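PDB 5M3C: diguanylate cyclase from Pseudomonas aeruginosa, which carries a GGDEF domain followed by an EAL domain and holds guanosine-5'-triphosphate and calcium ions in this model. Local coordinates for residues R14-F17 against E18-L21. Residues are numbered along the deposited sequence; the frame is centred on the assembly and turned at random.
Sequences RLLF and ESRL
Arg-14 and Glu-18 run alongside each other, one helical turn apart, and form a salt bridge. NH2 of Arg-14 meets OE2 of Glu-18 at 2.6 Å. The carboxylate oxygen comes in at the rim of the guanidinium, close to its plane, and the two flat groups are turned 41° from each other. Glu-18 has CG anti to its carbonyl carbon (chi1 -78°) and is extended beyond, which carries the carboxylate back along the helix to Arg-14. The backbone ties the same pair: N of Glu-18 donates to O of Arg-14 at 2.8 Å. N of Leu-21 likewise reaches O of Phe-17 at 2.8 Å. The bond from N of Ser-19 to O of Leu-15 is weak.

This is the first part of helix 14-31, in the GGDEF domain. OD1 of Asn-13 accepts from N of Leu-16. The buried side, Phe-17 and Leu-21, packs on strand 85-90 of the GGDEF sheet, and Phe-17 also touches Ala-79 on strand 77-82. CE2 of Phe-17 lies 4.1 Å from CD2 of Leu-21.

The carbonyl of Leu-16 accepts twice, and both donors come in on one side of its plane. O of Leu-16 takes OG of Ser-19 at 3.1 Å and N of Arg-20 at 3.3 Å. CD2 of Leu-16 also packs against NH1 of Arg-20, 3.6 Å away.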
loop_
_atom_site.group_PDB
_atom_site.type_symbol
_atom_site.label_atom_id
_atom_site.label_comp_id
_atom_site.label_asym_id
_atom_site.label_seq_id
_atom_site.Cartn_x
_atom_site.Cartn_y
_atom_site.Cartn_z
ATOM N N ARG B 14 0.956 13.760 42.446
ATOM C CA ARG B 14 1.660 12.507 42.708
ATOM C C ARG B 14 1.888 12.242 44.194
ATOM O O ARG B 14 1.915 11.090 44.622
ATOM C CB ARG B 14 2.987 12.461 41.947
ATOM C CG ARG B 14 4.046 13.426 42.442
ATOM C CD ARG B 14 5.325 13.280 41.632
ATOM N NE ARG B 14 6.469 13.906 42.289
ATOM C CZ ARG B 14 7.157 13.351 43.284
ATOM N NH1 ARG B 14 8.184 13.996 43.820
ATOM N NH2 ARG B 14 6.820 12.152 43.748
ATOM N N LEU B 15 2.051 13.299 44.983
ATOM C CA LEU B 15 2.228 13.128 46.418
ATOM C C LEU B 15 1.005 12.442 47.012
ATOM O O LEU B 15 1.132 11.449 47.726
ATOM C CB LEU B 15 2.486 14.471 47.108
ATOM C CG LEU B 15 3.846 15.123 46.822
ATOM C CD1 LEU B 15 4.034 16.373 47.671
ATOM C CD2 LEU B 15 4.995 14.152 47.057
ATOM N N LEU B 16 -0.179 12.961 46.701
ATOM C CA LEU B 16 -1.426 12.393 47.215
ATOM C C LEU B 16 -1.637 10.977 46.687
ATOM O O LEU B 16 -2.104 10.089 47.407
ATOM C CB LEU B 16 -2.619 13.273 46.835
ATOM C CG LEU B 16 -3.988 12.737 47.262
ATOM C CD1 LEU B 16 -3.986 12.315 48.727
ATOM C CD2 LEU B 16 -5.072 13.773 47.007
ATOM N N PHE B 17 -1.294 10.780 45.419
ATOM C CA PHE B 17 -1.363 9.465 44.792
ATOM C C PHE B 17 -0.484 8.457 45.529
ATOM O O PHE B 17 -0.894 7.317 45.778
ATOM C CB PHE B 17 -0.925 9.568 43.330
ATOM C CG PHE B 17 -0.793 8.242 42.641
ATOM C CD1 PHE B 17 -1.911 7.590 42.148
ATOM C CD2 PHE B 17 0.448 7.649 42.482
ATOM C CE1 PHE B 17 -1.792 6.368 41.512
ATOM C CE2 PHE B 17 0.573 6.429 41.847
ATOM C CZ PHE B 17 -0.549 5.787 41.362
ATOM N N GLU B 18 0.723 8.891 45.882
ATOM C CA GLU B 18 1.693 8.031 46.555
ATOM C C GLU B 18 1.185 7.485 47.892
ATOM O O GLU B 18 1.368 6.302 48.188
ATOM C CB GLU B 18 3.023 8.774 46.756
ATOM C CG GLU B 18 3.880 8.845 45.499
ATOM C CD GLU B 18 5.215 9.530 45.720
ATOM O OE1 GLU B 18 5.679 9.589 46.879
ATOM O OE2 GLU B 18 5.806 10.004 44.726
ATOM N N SER B 19 0.554 8.341 48.694
ATOM C CA SER B 19 0.045 7.922 50.000
ATOM C C SER B 19 -1.072 6.901 49.821
ATOM O O SER B 19 -1.147 5.905 50.553
ATOM C CB SER B 19 -0.466 9.125 50.802
ATOM O OG SER B 19 -1.776 9.490 50.404
ATOM N N ARG B 20 -1.932 7.151 48.836
ATOM C CA ARG B 20 -3.050 6.259 48.551
ATOM C C ARG B 20 -2.576 4.943 47.948
ATOM O O ARG B 20 -3.223 3.910 48.117
ATOM C CB ARG B 20 -4.065 6.947 47.640
ATOM C CG ARG B 20 -5.007 7.853 48.413
ATOM C CD ARG B 20 -5.432 9.081 47.628
ATOM N NE ARG B 20 -6.601 8.830 46.796
ATOM C CZ ARG B 20 -7.477 9.764 46.440
ATOM N NH1 ARG B 20 -7.325 11.015 46.850
ATOM N NH2 ARG B 20 -8.508 9.445 45.679
ATOM N N LEU B 21 -1.444 4.979 47.252
ATOM C CA LEU B 21 -0.830 3.748 46.763
ATOM C C LEU B 21 -0.197 2.982 47.922
ATOM O O LEU B 21 -0.358 1.762 48.037
ATOM C CB LEU B 21 0.221 4.052 45.693
ATOM C CG LEU B 21 1.016 2.852 45.165
ATOM C CD1 LEU B 21 0.100 1.722 44.718
ATOM C CD2 LEU B 21 1.919 3.279 44.022
#